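Local coordinates for protein cysteine desulfurase (Elizabethkingia anophelis NUHP1, PDB 5VPR) that probably removes sulfur from L-cysteine with the help of pyridoxal 5'-phosphate, leaving L-alanine and passing the sulfur to an acceptor, at residues I105-Y110 against G241-K246; D120-S125 against M138-T143; R321-I326 against V342-S347. One frame throughout, in Å; residues are numbered along the deposited sequence.

Interaction 1 of 3, residues I105-Y110 against G241-K246; sequences INLVAY and GILYGK
L107, the first residue of 105-110 to meet the opposing strand, presents both of its methyls to L243. CD1 and CD2 of L107 each lie 3.9 Å from CD2 of L243, so the fork of one leucine receives a single methyl of the other. The helical residue reaches this position with CG swung opposite its own backbone N (chi1 -173°), while the two side chains run at a slant to one another. One step on, V108 brings a single branch: CG2 comes to 3.8 Å from that same L243 CD2. A single methyl is therefore touched by consecutive residues of one helix, and L243 owes its reach to a CG anti to the backbone N (chi1 172°), which sends its fork out from the strand toward the helix. The contact is wholly apolar, small and well buried, a worked case of one strand residue lodging against two helix residues. Around it, strand 241-245 runs antiparallel between strands 95-98 and 226-230, with L243 also touching L96 and A228 on those neighbours. V108 leans on F226 and L107 on F280, whereas I105 and A109 turn to W136 and P135 of helix 134-142, so helix 101-111 lies against the sheet with helix 134-142, which packs on the same sheet, as its neighbour.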
# COMPACT_ATOMS: atom_id res chain seq x y z
N ILE A 105 3.50 -1.20 11.69
CA ILE A 105 2.36 -1.10 12.60
C ILE A 105 2.74 -1.64 13.97
O ILE A 105 2.52 -0.98 14.99
CB ILE A 105 1.14 -1.84 12.01
CG1 ILE A 105 0.61 -1.14 10.76
CG2 ILE A 105 0.04 -1.98 13.06
CD1 ILE A 105 -0.53 -1.93 10.07
N ASN A 106 3.34 -2.84 14.00
CA ASN A 106 3.70 -3.47 15.26
C ASN A 106 4.74 -2.66 16.01
O ASN A 106 4.73 -2.60 17.24
CB ASN A 106 4.21 -4.90 15.02
CG ASN A 106 3.09 -5.91 14.98
OD1 ASN A 106 2.56 -6.31 16.02
ND2 ASN A 106 2.72 -6.33 13.78
N LEU A 107 5.67 -2.06 15.27
CA LEU A 107 6.67 -1.19 15.88
C LEU A 107 6.01 -0.07 16.66
O LEU A 107 6.36 0.19 17.82
CB LEU A 107 7.59 -0.64 14.79
CG LEU A 107 8.85 0.18 15.11
CD1 LEU A 107 9.66 0.31 13.84
CD2 LEU A 107 8.57 1.57 15.69
N VAL A 108 5.05 0.63 16.05
CA VAL A 108 4.38 1.71 16.76
C VAL A 108 3.52 1.16 17.89
O VAL A 108 3.54 1.68 19.01
CB VAL A 108 3.56 2.58 15.80
CG1 VAL A 108 2.70 3.60 16.57
CG2 VAL A 108 4.48 3.30 14.80
N ALA A 109 2.77 0.09 17.63
CA ALA A 109 1.84 -0.41 18.64
C ALA A 109 2.58 -0.81 19.91
O ALA A 109 2.12 -0.54 21.02
CB ALA A 109 1.02 -1.58 18.11
N TYR A 110 3.74 -1.46 19.75
CA TYR A 110 4.52 -1.86 20.92
C TYR A 110 5.16 -0.66 21.60
O TYR A 110 5.17 -0.58 22.83
CB TYR A 110 5.59 -2.88 20.52
CG TYR A 110 5.11 -4.31 20.42
CD1 TYR A 110 5.22 -5.03 19.23
CD2 TYR A 110 4.55 -4.96 21.52
CE1 TYR A 110 4.78 -6.34 19.14
CE2 TYR A 110 4.12 -6.27 21.44
CZ TYR A 110 4.23 -6.96 20.24
OH TYR A 110 3.79 -8.26 20.16
N GLY A 241 9.76 -2.40 3.61
CA GLY A 241 8.76 -1.39 3.85
C GLY A 241 9.42 -0.17 4.45
O GLY A 241 10.64 -0.12 4.64
N ILE A 242 8.58 0.80 4.76
CA ILE A 242 9.02 2.07 5.30
C ILE A 242 8.07 2.44 6.42
O ILE A 242 6.86 2.24 6.30
CB ILE A 242 9.03 3.16 4.21
CG1 ILE A 242 10.11 2.85 3.17
CG2 ILE A 242 9.26 4.52 4.84
CD1 ILE A 242 11.53 3.05 3.72
N LEU A 243 8.61 2.96 7.51
CA LEU A 243 7.82 3.66 8.52
C LEU A 243 8.41 5.06 8.64
O LEU A 243 9.56 5.21 9.06
CB LEU A 243 7.83 2.93 9.86
CG LEU A 243 7.18 3.74 10.98
CD1 LEU A 243 5.69 3.94 10.65
CD2 LEU A 243 7.36 3.03 12.33
N TYR A 244 7.65 6.06 8.20
CA TYR A 244 7.99 7.45 8.48
C TYR A 244 7.35 7.87 9.79
O TYR A 244 6.21 7.48 10.09
CB TYR A 244 7.48 8.39 7.36
CG TYR A 244 7.27 9.82 7.84
CD1 TYR A 244 8.33 10.71 7.90
CD2 TYR A 244 5.99 10.28 8.22
CE1 TYR A 244 8.14 12.03 8.35
CE2 TYR A 244 5.79 11.59 8.65
CZ TYR A 244 6.88 12.45 8.72
OH TYR A 244 6.70 13.73 9.14
N GLY A 245 8.07 8.66 10.57
CA GLY A 245 7.48 9.34 11.71
C GLY A 245 8.06 10.73 11.92
O GLY A 245 9.26 10.92 11.73
N LYS A 246 7.22 11.71 12.27
CA LYS A 246 7.72 13.00 12.71
C LYS A 246 8.80 12.81 13.75
O LYS A 246 8.62 12.05 14.71
CB LYS A 246 6.60 13.86 13.32
CG LYS A 246 5.59 14.43 12.35
CD LYS A 246 4.80 15.53 13.06
CE LYS A 246 3.53 15.90 12.30
NZ LYS A 246 2.72 16.92 13.03

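Interaction 2 of 3, residues D120-S125 against M138-T143; sequences DEIIIS and MLCQRT
This is an apolar helix-on-strand contact near one edge of the large mixed sheet, one strand in from the outermost, 146-150, where I122 of strand 121-125 meets L139 and C140 of helix 134-142. One atom of the strand does most of the work. CG1 of I122 stands 4.1 Å from SG of C140 and 4.5 Å from CD2 of L139, the latter a looser approach. The isoleucine turns CG1 opposite its carbonyl carbon (chi1 -57°), and the cysteine places SG in the equivalent position, beside its own backbone N. The backbones stay well apart, the CA atoms of I122 and C140 being 7.8 Å from each other, and side chains alone bridge that distance.

The helix is finished by a polar arrangement close to the contact. L139 O accepts two bonds from T143, one from OG1 at 2.8 Å and one from the backbone N at 3.0 Å. These donors reach the oxygen from opposite faces of its carbonyl plane, OG1 being tilted 29° from it. Two bonds thus fix the carbonyl of a residue that touches the strand, and T143 OG1 also bonds to A145 N, where the chain turns back toward the sheet. In addition, one face of the R142 guanidinium lies over L139 CA, which sits toward the rim of the group, and R142 NH2 bonds to T113 OG1. Strand 146-150 follows directly and lies beside and parallel to 121-125, with C140 touching its L147: strand, helix and strand form the classic beta-alpha-beta crossover.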
# COMPACT_ATOMS: atom_id res chain seq x y z
N ASP A 120 -7.34 5.19 28.57
CA ASP A 120 -7.19 5.91 27.31
C ASP A 120 -7.90 5.15 26.19
O ASP A 120 -8.37 4.02 26.37
CB ASP A 120 -5.71 6.10 26.98
CG ASP A 120 -5.00 6.97 28.01
OD1 ASP A 120 -5.70 7.75 28.70
OD2 ASP A 120 -3.76 6.88 28.12
N GLU A 121 -7.98 5.78 25.02
CA GLU A 121 -8.74 5.22 23.91
C GLU A 121 -7.90 5.23 22.63
O GLU A 121 -7.12 6.16 22.40
CB GLU A 121 -10.05 5.99 23.70
CG GLU A 121 -10.90 6.08 24.96
CD GLU A 121 -12.28 6.67 24.71
OE1 GLU A 121 -13.12 6.60 25.63
OE2 GLU A 121 -12.52 7.20 23.61
N ILE A 122 -8.06 4.17 21.83
CA ILE A 122 -7.43 4.02 20.52
C ILE A 122 -8.55 3.87 19.50
O ILE A 122 -9.46 3.06 19.68
CB ILE A 122 -6.51 2.78 20.48
CG1 ILE A 122 -5.44 2.84 21.57
CG2 ILE A 122 -5.87 2.64 19.11
CD1 ILE A 122 -4.57 4.07 21.50
N ILE A 123 -8.48 4.65 18.42
CA ILE A 123 -9.48 4.62 17.36
C ILE A 123 -8.82 4.08 16.09
O ILE A 123 -7.76 4.56 15.69
CB ILE A 123 -10.10 6.01 17.11
CG1 ILE A 123 -10.77 6.53 18.38
CG2 ILE A 123 -11.08 5.94 15.98
CD1 ILE A 123 -11.43 7.92 18.24
N ILE A 124 -9.44 3.06 15.48
CA ILE A 124 -8.95 2.49 14.24
C ILE A 124 -10.09 2.44 13.24
O ILE A 124 -11.27 2.46 13.60
CB ILE A 124 -8.34 1.08 14.44
CG1 ILE A 124 -9.43 0.10 14.90
CG2 ILE A 124 -7.20 1.12 15.44
CD1 ILE A 124 -8.94 -1.34 14.99
N SER A 125 -9.72 2.38 11.96
CA SER A 125 -10.71 2.21 10.91
C SER A 125 -11.05 0.73 10.73
O SER A 125 -10.30 -0.16 11.17
CB SER A 125 -10.20 2.81 9.59
OG SER A 125 -8.91 2.32 9.26
N MET A 138 -4.07 -5.92 20.74
CA MET A 138 -3.12 -6.39 21.75
C MET A 138 -2.62 -5.24 22.61
O MET A 138 -2.41 -5.40 23.82
CB MET A 138 -1.96 -7.12 21.07
N LEU A 139 -2.41 -4.06 22.01
CA LEU A 139 -2.01 -2.90 22.79
C LEU A 139 -3.07 -2.54 23.83
O LEU A 139 -2.74 -2.20 24.97
CB LEU A 139 -1.73 -1.71 21.87
CG LEU A 139 -1.61 -0.32 22.52
CD1 LEU A 139 -0.45 -0.27 23.48
CD2 LEU A 139 -1.47 0.76 21.45
N CYS A 140 -4.35 -2.62 23.45
CA CYS A 140 -5.42 -2.40 24.41
C CYS A 140 -5.47 -3.51 25.46
O CYS A 140 -5.91 -3.27 26.59
CB CYS A 140 -6.77 -2.29 23.70
SG CYS A 140 -6.94 -0.81 22.67
N GLN A 141 -5.04 -4.73 25.12
CA GLN A 141 -5.00 -5.80 26.11
C GLN A 141 -3.91 -5.56 27.14
O GLN A 141 -4.12 -5.80 28.34
CB GLN A 141 -4.80 -7.15 25.42
N ARG A 142 -2.75 -5.07 26.71
CA ARG A 142 -1.67 -4.75 27.64
C ARG A 142 -2.06 -3.60 28.56
O ARG A 142 -2.09 -3.75 29.79
CB ARG A 142 -0.39 -4.40 26.87
CG ARG A 142 0.18 -5.55 26.10
CD ARG A 142 1.57 -5.23 25.62
NE ARG A 142 1.62 -4.10 24.69
CZ ARG A 142 1.36 -4.19 23.38
NH1 ARG A 142 1.00 -5.35 22.85
NH2 ARG A 142 1.46 -3.11 22.62
N THR A 143 -2.34 -2.44 27.98
CA THR A 143 -2.80 -1.31 28.76
C THR A 143 -4.24 -1.55 29.21
O THR A 143 -4.82 -2.62 29.00
CB THR A 143 -2.68 -0.04 27.93
OG1 THR A 143 -3.50 -0.17 26.76
CG2 THR A 143 -1.24 0.17 27.49

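Interaction 3 of 3, residues R321-I326 against V342-S347; sequences RKLLEI and VSFNLS
I326 N donates to L323 O at 3.0 Å, a bond from a residue to the one three places earlier; the side chains of both residues point toward the strand. The setting is the smaller of the two alpha/beta parts expected in a class-V pyridoxal-phosphate enzyme, where helices lie against a three-stranded antiparallel sheet whose middle strand is 341-345. L323 carries the contact. Its CD1 rests 3.7 Å from CD2 of F344 and 3.9 Å from CG1 of V342, so one methyl is shared by two strand residues two places apart. It approaches the phenylalanine ring obliquely, and the two side chains meet at about a right angle. F344 holds its ring there by placing CG between its backbone N and carbonyl carbon (chi1 60°). S343, between V342 and F344, points away from the helix and bonds through OG to A182 O. Helix 396-413 flanks this end of the contact, with V406 and K407 against I326 and Q410 against L346. Beyond the strand, the looser end of the contact is a meeting of two branches, CG2 of I326 and CD2 of L346, at 4.3 Å.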
# COMPACT_ATOMS: atom_id res chain seq x y z
N ARG A 321 -16.76 0.94 -16.53
CA ARG A 321 -17.75 1.15 -17.59
C ARG A 321 -18.03 -0.14 -18.34
O ARG A 321 -19.20 -0.53 -18.53
CB ARG A 321 -17.26 2.24 -18.55
CG ARG A 321 -18.32 3.19 -19.00
CD ARG A 321 -17.73 4.33 -19.82
NE ARG A 321 -17.32 3.90 -21.15
CZ ARG A 321 -16.08 4.00 -21.63
NH1 ARG A 321 -15.12 4.53 -20.88
NH2 ARG A 321 -15.82 3.57 -22.86
N LYS A 322 -16.98 -0.83 -18.78
CA LYS A 322 -17.21 -2.03 -19.57
C LYS A 322 -17.83 -3.14 -18.73
O LYS A 322 -18.67 -3.91 -19.23
CB LYS A 322 -15.90 -2.49 -20.21
CG LYS A 322 -15.42 -1.58 -21.33
CD LYS A 322 -16.50 -1.43 -22.40
CE LYS A 322 -15.92 -1.01 -23.74
NZ LYS A 322 -16.95 -0.90 -24.83
N LEU A 323 -17.46 -3.23 -17.45
CA LEU A 323 -18.00 -4.31 -16.62
C LEU A 323 -19.48 -4.09 -16.35
O LEU A 323 -20.26 -5.06 -16.33
CB LEU A 323 -17.23 -4.40 -15.31
CG LEU A 323 -15.81 -4.98 -15.39
CD1 LEU A 323 -15.17 -4.95 -14.02
CD2 LEU A 323 -15.82 -6.40 -15.95
N LEU A 324 -19.89 -2.84 -16.14
CA LEU A 324 -21.28 -2.54 -15.85
C LEU A 324 -22.20 -2.77 -17.04
O LEU A 324 -23.42 -2.79 -16.86
CB LEU A 324 -21.41 -1.10 -15.35
CG LEU A 324 -21.02 -0.97 -13.88
CD1 LEU A 324 -20.91 0.49 -13.44
CD2 LEU A 324 -22.02 -1.72 -13.02
N GLU A 325 -21.65 -2.96 -18.24
CA GLU A 325 -22.47 -3.35 -19.37
C GLU A 325 -22.89 -4.81 -19.29
O GLU A 325 -23.90 -5.19 -19.90
CB GLU A 325 -21.73 -3.09 -20.68
CG GLU A 325 -21.35 -1.63 -20.85
CD GLU A 325 -20.75 -1.33 -22.20
OE1 GLU A 325 -20.48 -2.28 -22.97
OE2 GLU A 325 -20.54 -0.13 -22.50
N ILE A 326 -22.16 -5.65 -18.55
CA ILE A 326 -22.59 -7.02 -18.33
C ILE A 326 -23.85 -7.01 -17.46
O ILE A 326 -23.87 -6.41 -16.38
CB ILE A 326 -21.47 -7.84 -17.69
CG1 ILE A 326 -20.25 -7.86 -18.60
CG2 ILE A 326 -21.93 -9.25 -17.38
CD1 ILE A 326 -19.01 -8.40 -17.94
N VAL A 342 -11.33 -2.29 -9.04
CA VAL A 342 -12.74 -2.56 -9.34
C VAL A 342 -13.12 -3.87 -8.67
O VAL A 342 -12.61 -4.94 -9.05
CB VAL A 342 -13.03 -2.67 -10.85
CG1 VAL A 342 -14.53 -2.49 -11.11
CG2 VAL A 342 -12.21 -1.72 -11.66
N SER A 343 -14.05 -3.81 -7.72
CA SER A 343 -14.61 -5.00 -7.10
C SER A 343 -16.03 -5.20 -7.61
O SER A 343 -16.78 -4.24 -7.76
CB SER A 343 -14.62 -4.88 -5.57
OG SER A 343 -13.31 -5.05 -5.08
N PHE A 344 -16.38 -6.45 -7.89
CA PHE A 344 -17.68 -6.75 -8.48
C PHE A 344 -18.11 -8.16 -8.14
O PHE A 344 -17.31 -9.00 -7.68
CB PHE A 344 -17.67 -6.54 -10.00
CG PHE A 344 -16.68 -7.40 -10.75
CD1 PHE A 344 -17.08 -8.61 -11.32
CD2 PHE A 344 -15.36 -7.00 -10.91
CE1 PHE A 344 -16.18 -9.41 -12.01
CE2 PHE A 344 -14.45 -7.79 -11.59
CZ PHE A 344 -14.87 -9.00 -12.15
N ASN A 345 -19.39 -8.42 -8.34
CA ASN A 345 -19.98 -9.74 -8.20
C ASN A 345 -20.98 -9.93 -9.33
O ASN A 345 -21.59 -8.96 -9.79
CB ASN A 345 -20.68 -9.91 -6.85
N LEU A 346 -21.11 -11.17 -9.80
CA LEU A 346 -22.13 -11.51 -10.77
C LEU A 346 -23.41 -11.91 -10.06
O LEU A 346 -23.38 -12.46 -8.95
CB LEU A 346 -21.66 -12.65 -11.68
CG LEU A 346 -20.58 -12.27 -12.69
CD1 LEU A 346 -20.14 -13.49 -13.49
CD2 LEU A 346 -21.08 -11.17 -13.62
N SER A 347 -24.55 -11.66 -10.72
CA SER A 347 -25.84 -11.71 -10.04
C SER A 347 -26.17 -13.11 -9.52
O SER A 347 -26.50 -13.28 -8.34
CB SER A 347 -26.94 -11.21 -10.97
OG SER A 347 -27.28 -12.19 -11.93

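From the N terminus, 105-110 comes first, and interaction 1 is completed only at 241-246, so it closes a long loop that contains the whole of interaction 2. The latter shuts a short loop between 120-125 and 138-143. Both fasten helices to the same seven-stranded sheet, their centres 16 Å apart, and they touch: A109 O lies 3.1 Å from R142 NH2. Interaction 3 follows in series and closes a short loop of its own, fastening 321-326 to 342-347, on the middle strand of a separate three-stranded antiparallel sheet. It stands clear of the others, its nearest atoms about 20 Å from interaction 1 and about 17 Å from interaction 2. No loops cross.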